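Local coordinates for hypothetical protein Atu0120 (Agrobacterium tumefaciens, PDB 2I6H) that is of unknown function but belongs to the bacterial DUF924 family and folds from helices and connecting loops, with no strands, at residues V35-K40 / N55-R60; L86-D91 / R132-L137; G100-Y105 / N183-R188. One frame throughout, in Å; residues are numbered along the deposited sequence. Where two conformers were deposited one is given.

How the interactions relate
Interaction 2 lies closest to the middle of the chain and is buried. Interaction 1 is also largely buried but lies farther out, with His56 and Arg60 at its exposed border. Interaction 3 is a surface contact. Interactions 1 and 2 touch directly: Trp38 meets both Leu88 and Phe134, so helix 29-41 packs on both segments of interaction 2. Helix 80-97 carries 86-91, and segment 100-105 lies in the loop that follows it. The chemistry changes with place. Interaction 1 is an aromatic cluster, interaction 2 mixes apolar packing with a water bridge, and interaction 3 is apolar packing round one isoleucine.

Interaction 1. Residues V35-K40 / N55-R60; sequences VDFWKK and NHFHDR
Phe37 points the edge of its ring at the face of His56. CE1 of Phe37 sits over the centre of the imidazole and lies 3.6 Å from His56 CE1. The two planes are 82° apart, so this is a T-shaped (edge-to-face) pair. Phe37 meets Phe57 differently. Their planes are only 27° apart, but the rings are slid along each other and barely overlap. The closest approach is Phe37 CE2 to Phe57 CD1 at 3.5 Å. CZ of Phe37 reaches the backbone of the other helix, 3.7 Å from Phe57 CA. Phe37 holds CG anti to the backbone N (chi1 166°), which carries its ring across the gap.

Together Phe37, Trp38, His56 and Phe57 form an aromatic cluster between the segments of helices 29-41 and 51-69, which run antiparallel. The axes of the two short segments are 11.9 Å apart at closest approach, a wide spacing filled by rings.

Trp38 joins from its six-membered ring. Its CZ3 lies 3.6 Å from Phe57 CE2, with the planes oblique to each other. Arg60 comes in beside Phe37, its NH1 4.2 Å from Phe37 CD1. The arginine chain is bent at chi2 and chi3, and its guanidinium stands nearly perpendicular to the Phe37 ring. Further edge-to-face pairs extend the cluster, Phe37 with Phe61 and Phe57 with Phe93. Trp38 also stacks on Trp46.

Interaction 2. Residues L86-D91 / R132-L137; sequences LMLLLD and RVFFYL
Met87, a selenomethionine, packs its side chain against the backbone of Phe134 and the ring of Phe135. CB and CG of Met87 both lie 3.4 Å from Phe134 O. CG is put there by chi1 (-58°), which sets it anti to the carbonyl carbon, and the bend at chi2 then turns SE back. The same chi1 brings Met87 CG to 3.8 Å from Phe135 CD1. The selenium lies 5.2 Å from the centroid of the Phe135 ring, in an oblique Met-aromatic contact.

Leu88 sends its CD2 methyl to the Phe134 ring, 4.1 Å from Phe134 CG. The two phenylalanine rings thus meet different residues of the helix, Phe134 meeting Leu88 and Phe135 meeting Met87.

Asp91 turns its CG anti to the backbone N (chi1 -179°), and OD2 comes within 3.5 Å of Leu137 CB. One water links the segments. It donates to Asp91 OD2 at 2.9 Å and to Phe134 O at 2.8 Å, giving that carbonyl a polar partner beside the apolar Met87 chain. Asp91 OD1 is hydrogen-bonded to His141 ND1, so both carboxylate oxygens have partners.

The contact packs the part of helix 80-97 that includes a wider pi-type turn at 88-91 against the connection between helices 129-132 and 137-140. Helix 108-120 borders it through Phe114 and Ala115 at Met87 and Ala118 at Phe135, while Trp46 meets Phe134 edge-to-face.

Interaction 3. Residues G100-Y105 / N183-R188; sequences GTAHMY and NGILLR
The Tyr105 ring meets Ile185 at its edge, where CG2 of the isoleucine lies near the ring plane. One face of the tyrosine ring is covered from within its own segment by Met104 CB, which sits over the ring centre. Leu186 CD2 approaches the ring obliquely, 4.3 Å from Tyr105 CD2. The other flat group is the guanidinium of Arg188. Leu186 CD1 lies over one of its faces, offset toward the rim, and Asn183 OD1 lies at its edge. Arg188 grips that oxygen side-on with NE and NH1. The NE to OD1 bond of Arg188 and Asn183 is 3.0 Å. Arg188 NH2 has a further partner in a salt bridge with Glu143.

Ile185 is the centre of the contact. Its CG1 is anti to the carbonyl carbon and its CG2 anti to the backbone N. This sends CG2 toward Thr101 and Ala102, and CG1 with CD1 toward Gly100 and Met104. CG2 of Ile185 lies against the backbone, 3.3 Å from Ala102 N. Met104 is a selenomethionine. Its CE is placed 3.3 Å from Ile185 CD1, which is unusually short and so doubtful in detail.

Segment 183-188 holds a short, weakly bonded helix that ends in a Schellman motif, with Leu187 at positive phi. The 100-105 loop joins helices 80-97 and 108-120. Across the segments the contact is apolar packing, with Ile185 and Leu186 on one side and Ala102, Met104 and Tyr105 on the other. The polar groups of Arg188 and Asn183 find partners within their own segment, and Arg188 in Glu143 as well, rather than across the contact.

Interaction 1. Residues V35-K40 / N55-R60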
loop_
_atom_site.group_PDB
_atom_site.type_symbol
_atom_site.label_atom_id
_atom_site.label_comp_id
_atom_site.label_asym_id
_atom_site.label_seq_id
_atom_site.Cartn_x
_atom_site.Cartn_y
_atom_site.Cartn_z
ATOM N N VAL A 35 19.927 5.086 8.243
ATOM C CA VAL A 35 19.491 4.605 6.936
ATOM C C VAL A 35 19.713 3.087 6.826
ATOM O O VAL A 35 18.800 2.350 6.405
ATOM C CB VAL A 35 20.156 5.393 5.772
ATOM C CG1 VAL A 35 19.770 4.744 4.400
ATOM C CG2 VAL A 35 19.692 6.897 5.813
ATOM N N ASP A 36 20.890 2.621 7.249
ATOM C CA ASP A 36 21.191 1.163 7.280
ATOM C C ASP A 36 20.145 0.378 8.102
ATOM O O ASP A 36 19.671 -0.679 7.702
ATOM C CB ASP A 36 22.573 0.937 7.887
ATOM C CG ASP A 36 23.694 1.194 6.909
ATOM O OD1 ASP A 36 23.405 1.442 5.713
ATOM O OD2 ASP A 36 24.857 1.140 7.348
ATOM N N PHE A 37 19.841 0.886 9.288
ATOM C CA PHE A 37 18.806 0.295 10.146
ATOM C C PHE A 37 17.446 0.197 9.398
ATOM O O PHE A 37 16.771 -0.835 9.436
ATOM C CB PHE A 37 18.665 1.168 11.398
ATOM C CG PHE A 37 17.413 0.884 12.218
ATOM C CD1 PHE A 37 17.417 -0.068 13.239
ATOM C CD2 PHE A 37 16.238 1.607 11.989
ATOM C CE1 PHE A 37 16.246 -0.308 13.998
ATOM C CE2 PHE A 37 15.062 1.357 12.745
ATOM C CZ PHE A 37 15.080 0.412 13.738
ATOM N N TRP A 38 17.054 1.291 8.754
ATOM C CA TRP A 38 15.780 1.332 8.010
ATOM C C TRP A 38 15.776 0.298 6.862
ATOM O O TRP A 38 14.773 -0.460 6.675
ATOM C CB TRP A 38 15.542 2.735 7.490
ATOM C CG TRP A 38 14.039 3.036 7.173
ATOM C CD1 TRP A 38 13.480 3.221 5.940
ATOM C CD2 TRP A 38 12.969 3.146 8.118
ATOM N NE1 TRP A 38 12.127 3.453 6.049
ATOM C CE2 TRP A 38 11.784 3.426 7.376
ATOM C CE3 TRP A 38 12.895 3.053 9.523
ATOM C CZ2 TRP A 38 10.536 3.588 7.983
ATOM C CZ3 TRP A 38 11.648 3.241 10.135
ATOM C CH2 TRP A 38 10.488 3.511 9.362
ATOM N N LYS A 39 16.857 0.272 6.083
ATOM C CA LYS A 39 16.937 -0.650 4.934
ATOM C C LYS A 39 16.870 -2.106 5.414
ATOM O O LYS A 39 16.140 -2.943 4.859
ATOM C CB LYS A 39 18.212 -0.374 4.137
ATOM C CG LYS A 39 18.184 0.990 3.359
ATOM C CD LYS A 39 19.528 1.093 2.586
ATOM C CE LYS A 39 19.702 2.372 1.819
ATOM N NZ LYS A 39 21.131 2.583 1.264
ATOM N N LYS A 40 17.579 -2.388 6.502
ATOM C CA LYS A 40 17.614 -3.756 7.056
ATOM C C LYS A 40 16.236 -4.194 7.541
ATOM O O LYS A 40 15.814 -5.334 7.256
ATOM C CB LYS A 40 18.630 -3.841 8.175
ATOM C CG LYS A 40 18.919 -5.277 8.631
ATOM C CD LYS A 40 20.051 -5.249 9.675
ATOM C CE LYS A 40 20.564 -6.644 9.972
ATOM N NZ LYS A 40 19.542 -7.491 10.629
ATOM N N ASN A 55 10.144 -0.522 19.802
ATOM C CA ASN A 55 11.136 -0.608 20.897
ATOM C C ASN A 55 12.549 -0.477 20.354
ATOM O O ASN A 55 13.408 0.249 20.895
ATOM C CB ASN A 55 11.043 -1.979 21.587
ATOM C CG ASN A 55 10.175 -1.968 22.824
ATOM O OD1 ASN A 55 9.085 -1.430 22.819
ATOM N ND2 ASN A 55 10.648 -2.617 23.884
ATOM N N HIS A 56 12.809 -1.235 19.302
ATOM C CA HIS A 56 14.105 -1.280 18.720
ATOM C C HIS A 56 14.529 0.109 18.160
ATOM O O HIS A 56 15.658 0.579 18.383
ATOM C CB HIS A 56 14.061 -2.376 17.631
ATOM C CG HIS A 56 15.376 -2.663 16.988
ATOM N ND1 HIS A 56 15.487 -3.459 15.868
ATOM C CD2 HIS A 56 16.640 -2.275 17.310
ATOM C CE1 HIS A 56 16.763 -3.554 15.527
ATOM N NE2 HIS A 56 17.482 -2.835 16.378
ATOM N N PHE A 57 13.623 0.732 17.417
ATOM C CA PHE A 57 13.857 2.046 16.797
ATOM C C PHE A 57 14.145 3.041 17.935
ATOM O O PHE A 57 15.085 3.827 17.879
ATOM C CB PHE A 57 12.586 2.401 16.025
ATOM C CG PHE A 57 12.738 3.485 14.991
ATOM C CD1 PHE A 57 13.975 4.089 14.712
ATOM C CD2 PHE A 57 11.595 3.900 14.279
ATOM C CE1 PHE A 57 14.077 5.116 13.745
ATOM C CE2 PHE A 57 11.693 4.900 13.322
ATOM C CZ PHE A 57 12.939 5.515 13.060
ATOM N N HIS A 58 13.355 2.972 18.991
ATOM C CA HIS A 58 13.558 3.880 20.131
ATOM C C HIS A 58 14.919 3.659 20.842
ATOM O O HIS A 58 15.638 4.636 21.151
ATOM C CB HIS A 58 12.408 3.713 21.126
ATOM C CG HIS A 58 12.458 4.677 22.264
ATOM N ND1 HIS A 58 13.229 4.458 23.385
ATOM C CD2 HIS A 58 11.854 5.885 22.442
ATOM C CE1 HIS A 58 13.076 5.476 24.223
ATOM N NE2 HIS A 58 12.252 6.355 23.668
ATOM N N ASP A 59 15.264 2.387 21.095
ATOM C CA ASP A 59 16.547 2.054 21.713
ATOM C C ASP A 59 17.726 2.635 20.927
ATOM O O ASP A 59 18.660 3.199 21.524
ATOM C CB ASP A 59 16.690 0.535 21.882
ATOM C CG ASP A 59 18.001 0.125 22.567
ATOM O OD1 ASP A 59 18.405 0.747 23.569
ATOM O OD2 ASP A 59 18.619 -0.866 22.114
ATOM N N ARG A 60 17.690 2.506 19.608
ATOM C CA ARG A 60 18.774 3.003 18.737
ATOM C C ARG A 60 18.813 4.550 18.663
ATOM O O ARG A 60 19.888 5.149 18.822
ATOM C CB ARG A 60 18.632 2.433 17.311
ATOM C CG ARG A 60 18.907 0.911 17.176
ATOM C CD ARG A 60 20.364 0.484 17.315
ATOM N NE ARG A 60 21.346 1.277 16.579
ATOM C CZ ARG A 60 21.791 1.056 15.339
ATOM N NH1 ARG A 60 21.341 0.048 14.596
ATOM N NH2 ARG A 60 22.726 1.867 14.834
#

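Interaction 2. Residues L86-D91 / R132-L137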
loop_
_atom_site.group_PDB
_atom_site.type_symbol
_atom_site.label_atom_id
_atom_site.label_comp_id
_atom_site.label_asym_id
_atom_site.label_seq_id
_atom_site.Cartn_x
_atom_site.Cartn_y
_atom_site.Cartn_z
ATOM N N LEU A 86 16.918 12.349 8.233
ATOM C CA LEU A 86 16.073 13.393 8.850
ATOM C C LEU A 86 14.571 13.044 8.760
ATOM O O LEU A 86 13.840 13.214 9.747
ATOM C CB LEU A 86 16.327 14.759 8.230
ATOM C CG LEU A 86 17.685 15.404 8.549
ATOM C CD1 LEU A 86 17.783 16.738 7.799
ATOM C CD2 LEU A 86 17.861 15.608 10.104
HETATM N N MSE A 87 14.124 12.571 7.599
HETATM C CA MSE A 87 12.716 12.212 7.405
HETATM C C MSE A 87 12.350 11.093 8.396
HETATM O O MSE A 87 11.293 11.129 9.058
HETATM C CB MSE A 87 12.467 11.665 5.989
HETATM C CG MSE A 87 12.824 12.544 4.861
HETATM SE SE MSE A 87 11.759 14.238 4.913
HETATM C CE MSE A 87 13.098 15.356 5.707
ATOM N N LEU A 88 13.239 10.114 8.510
ATOM C CA LEU A 88 13.003 8.936 9.354
ATOM C C LEU A 88 12.953 9.351 10.812
ATOM O O LEU A 88 12.098 8.875 11.587
ATOM C CB LEU A 88 14.084 7.899 9.109
ATOM C CG LEU A 88 14.062 7.352 7.685
ATOM C CD1 LEU A 88 15.221 6.339 7.570
ATOM C CD2 LEU A 88 12.719 6.717 7.306
ATOM N N LEU A 89 13.817 10.281 11.201
ATOM C CA LEU A 89 13.777 10.774 12.594
ATOM C C LEU A 89 12.579 11.681 12.935
ATOM O O LEU A 89 12.075 11.658 14.082
ATOM C CB LEU A 89 15.041 11.563 12.867
ATOM C CG LEU A 89 16.326 10.719 12.903
ATOM C CD1 LEU A 89 17.490 11.672 13.077
ATOM C CD2 LEU A 89 16.262 9.681 14.102
ATOM N N LEU A 90 12.143 12.500 11.966
ATOM C CA LEU A 90 11.182 13.577 12.277
ATOM C C LEU A 90 9.746 13.297 11.844
ATOM O O LEU A 90 8.805 13.902 12.388
ATOM C CB LEU A 90 11.648 14.923 11.725
ATOM C CG LEU A 90 12.972 15.415 12.334
ATOM C CD1 LEU A 90 13.453 16.606 11.566
ATOM C CD2 LEU A 90 12.799 15.742 13.858
ATOM N N ASP A 91 9.583 12.351 10.919
ATOM C CA ASP A 91 8.278 11.928 10.437
ATOM C C ASP A 91 7.926 10.494 10.857
ATOM O O ASP A 91 6.786 10.232 11.262
ATOM C CB ASP A 91 8.213 12.066 8.892
ATOM C CG ASP A 91 6.833 11.656 8.332
ATOM O OD1 ASP A 91 5.862 12.457 8.444
ATOM O OD2 ASP A 91 6.739 10.515 7.819
ATOM N N ARG A 132 12.022 6.517 -1.717
ATOM C CA ARG A 132 11.572 7.857 -2.116
ATOM C C ARG A 132 10.362 8.374 -1.326
ATOM O O ARG A 132 10.291 9.570 -0.981
ATOM C CB ARG A 132 11.245 7.764 -3.614
ATOM C CG ARG A 132 11.205 9.033 -4.332
ATOM C CD ARG A 132 11.534 8.755 -5.849
ATOM N NE ARG A 132 12.922 8.346 -6.117
ATOM C CZ ARG A 132 13.318 7.693 -7.213
ATOM N NH1 ARG A 132 12.426 7.355 -8.137
ATOM N NH2 ARG A 132 14.586 7.379 -7.413
ATOM N N VAL A 133 9.399 7.488 -1.075
ATOM C CA VAL A 133 8.162 7.883 -0.398
ATOM C C VAL A 133 8.405 8.561 0.978
ATOM O O VAL A 133 7.580 9.343 1.444
ATOM C CB VAL A 133 7.160 6.706 -0.276
ATOM C CG1 VAL A 133 7.662 5.686 0.698
ATOM C CG2 VAL A 133 5.726 7.259 0.104
ATOM N N PHE A 134 9.515 8.215 1.636
ATOM C CA PHE A 134 9.810 8.864 2.945
ATOM C C PHE A 134 10.041 10.381 2.911
ATOM O O PHE A 134 9.862 11.062 3.944
ATOM C CB PHE A 134 10.867 8.053 3.708
ATOM C CG PHE A 134 10.408 6.644 3.914
ATOM C CD1 PHE A 134 9.394 6.397 4.846
ATOM C CD2 PHE A 134 10.842 5.594 3.073
ATOM C CE1 PHE A 134 8.853 5.119 5.025
ATOM C CE2 PHE A 134 10.290 4.269 3.234
ATOM C CZ PHE A 134 9.298 4.054 4.216
ATOM N N PHE A 135 10.430 10.913 1.737
ATOM C CA PHE A 135 10.493 12.357 1.523
ATOM C C PHE A 135 9.087 12.958 1.294
ATOM O O PHE A 135 8.922 14.175 1.363
ATOM C CB PHE A 135 11.384 12.687 0.292
ATOM C CG PHE A 135 12.831 12.442 0.527
ATOM C CD1 PHE A 135 13.603 13.361 1.255
ATOM C CD2 PHE A 135 13.441 11.281 0.055
ATOM C CE1 PHE A 135 14.999 13.130 1.504
ATOM C CE2 PHE A 135 14.833 11.049 0.259
ATOM C CZ PHE A 135 15.612 11.987 1.009
ATOM N N TYR A 136 8.087 12.123 1.008
ATOM C CA TYR A 136 6.743 12.629 0.606
ATOM C C TYR A 136 5.730 12.503 1.741
ATOM O O TYR A 136 4.752 13.265 1.830
ATOM C CB TYR A 136 6.251 11.853 -0.632
ATOM C CG TYR A 136 7.239 11.858 -1.798
ATOM C CD1 TYR A 136 8.207 12.885 -1.948
ATOM C CD2 TYR A 136 7.163 10.853 -2.776
ATOM C CE1 TYR A 136 9.096 12.858 -3.063
ATOM C CE2 TYR A 136 8.037 10.819 -3.874
ATOM C CZ TYR A 136 8.985 11.824 -4.008
ATOM O OH TYR A 136 9.850 11.795 -5.094
ATOM N N LEU A 137 5.960 11.515 2.613
ATOM C CA LEU A 137 5.040 11.271 3.717
ATOM C C LEU A 137 4.788 12.516 4.605
ATOM O O LEU A 137 3.654 12.683 5.083
ATOM C CB LEU A 137 5.472 10.041 4.557
ATOM C CG LEU A 137 5.341 8.702 3.792
ATOM C CD1 LEU A 137 5.929 7.584 4.647
ATOM C CD2 LEU A 137 3.858 8.426 3.521
HETATM O O HOH W 1 8.998 9.728 6.215
#

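Interaction 3. Residues G100-Y105 / N183-R188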
loop_
_atom_site.group_PDB
_atom_site.type_symbol
_atom_site.label_atom_id
_atom_site.label_comp_id
_atom_site.label_asym_id
_atom_site.label_seq_id
_atom_site.Cartn_x
_atom_site.Cartn_y
_atom_site.Cartn_z
ATOM N N GLY A 100 -0.167 7.446 20.474
ATOM C CA GLY A 100 -1.239 7.795 21.422
ATOM C C GLY A 100 -1.066 9.121 22.135
ATOM O O GLY A 100 -1.857 9.448 23.041
ATOM N N THR A 101 -0.043 9.892 21.744
ATOM C CA THR A 101 0.255 11.191 22.353
ATOM C C THR A 101 0.471 12.310 21.343
ATOM O O THR A 101 0.773 12.055 20.153
ATOM C CB THR A 101 1.517 11.165 23.290
ATOM O OG1 THR A 101 2.718 11.181 22.510
ATOM C CG2 THR A 101 1.526 9.935 24.210
ATOM N N ALA A 102 0.390 13.548 21.839
ATOM C CA ALA A 102 0.586 14.719 20.980
ATOM C C ALA A 102 2.025 14.776 20.444
ATOM O O ALA A 102 2.281 15.481 19.459
ATOM C CB ALA A 102 0.241 16.003 21.741
ATOM N N HIS A 103 2.944 14.038 21.095
ATOM C CA HIS A 103 4.334 13.941 20.636
ATOM C C HIS A 103 4.403 13.326 19.231
ATOM O O HIS A 103 5.356 13.584 18.525
ATOM C CB HIS A 103 5.206 13.146 21.596
ATOM C CG HIS A 103 5.373 13.810 22.935
ATOM N ND1 HIS A 103 6.094 14.975 23.111
ATOM C CD2 HIS A 103 4.856 13.493 24.150
ATOM C CE1 HIS A 103 6.079 15.312 24.397
ATOM N NE2 HIS A 103 5.314 14.440 25.047
HETATM N N MSE A 104 3.392 12.553 18.849
HETATM C CA MSE A 104 3.400 11.936 17.503
HETATM C C MSE A 104 3.485 12.987 16.372
HETATM O O MSE A 104 4.045 12.689 15.278
HETATM C CB MSE A 104 2.140 11.117 17.289
HETATM C CG MSE A 104 2.296 9.745 17.720
HETATM SE SE MSE A 104 0.594 8.863 17.111
HETATM C CE MSE A 104 -0.686 9.855 18.047
ATOM N N TYR A 105 2.982 14.214 16.639
ATOM C CA TYR A 105 2.867 15.266 15.596
ATOM C C TYR A 105 3.815 16.446 15.823
ATOM O O TYR A 105 3.895 17.358 14.976
ATOM C CB TYR A 105 1.401 15.784 15.516
ATOM C CG TYR A 105 0.413 14.634 15.528
ATOM C CD1 TYR A 105 0.436 13.676 14.506
ATOM C CD2 TYR A 105 -0.490 14.457 16.575
ATOM C CE1 TYR A 105 -0.428 12.560 14.516
ATOM C CE2 TYR A 105 -1.352 13.356 16.587
ATOM C CZ TYR A 105 -1.319 12.428 15.547
ATOM O OH TYR A 105 -2.150 11.336 15.516
ATOM N N ASN A 183 -8.265 14.411 16.942
ATOM C CA ASN A 183 -9.017 15.385 17.779
ATOM C C ASN A 183 -8.900 15.119 19.270
ATOM O O ASN A 183 -8.700 16.061 20.056
ATOM C CB ASN A 183 -10.501 15.439 17.367
ATOM C CG ASN A 183 -10.704 16.075 16.035
ATOM O OD1 ASN A 183 -9.748 16.590 15.427
ATOM N ND2 ASN A 183 -11.956 16.063 15.558
ATOM N N GLY A 184 -8.979 13.844 19.661
ATOM C CA GLY A 184 -8.893 13.493 21.086
ATOM C C GLY A 184 -7.539 13.872 21.650
ATOM O O GLY A 184 -7.429 14.524 22.702
ATOM N N ILE A 185 -6.491 13.462 20.939
ATOM C CA ILE A 185 -5.118 13.687 21.394
ATOM C C ILE A 185 -4.796 15.200 21.427
ATOM O O ILE A 185 -4.037 15.686 22.284
ATOM C CB ILE A 185 -4.116 12.982 20.432
ATOM C CG1 ILE A 185 -4.205 11.468 20.593
ATOM C CG2 ILE A 185 -2.679 13.456 20.682
ATOM C CD1 ILE A 185 -3.608 10.709 19.380
ATOM N N LEU A 186 -5.357 15.937 20.479
ATOM C CA LEU A 186 -5.085 17.369 20.390
ATOM C C LEU A 186 -6.106 18.242 21.125
ATOM O O LEU A 186 -6.020 19.473 21.062
ATOM C CB LEU A 186 -4.981 17.800 18.932
ATOM C CG LEU A 186 -3.762 17.202 18.176
ATOM C CD1 LEU A 186 -3.846 17.647 16.738
ATOM C CD2 LEU A 186 -2.374 17.571 18.775
ATOM N N LEU A 187 -7.094 17.620 21.767
ATOM C CA LEU A 187 -8.111 18.375 22.528
ATOM C C LEU A 187 -8.890 19.371 21.654
ATOM O O LEU A 187 -9.185 20.497 22.081
ATOM C CB LEU A 187 -7.484 19.072 23.771
ATOM C CG LEU A 187 -7.005 18.167 24.908
ATOM C CD1 LEU A 187 -5.629 17.605 24.627
ATOM C CD2 LEU A 187 -6.927 18.951 26.217
ATOM N N ARG A 188 -9.225 18.939 20.437
ATOM C CA ARG A 188 -10.064 19.705 19.521
ATOM C C ARG A 188 -11.474 19.192 19.576
ATOM O O ARG A 188 -11.717 17.991 19.742
ATOM C CB ARG A 188 -9.559 19.564 18.069
ATOM C CG ARG A 188 -8.084 19.718 17.969
ATOM C CD ARG A 188 -7.594 19.891 16.538
ATOM N NE ARG A 188 -7.666 18.679 15.729
ATOM C CZ ARG A 188 -6.831 18.437 14.711
ATOM N NH1 ARG A 188 -6.949 17.322 13.997
ATOM N NH2 ARG A 188 -5.862 19.312 14.421
#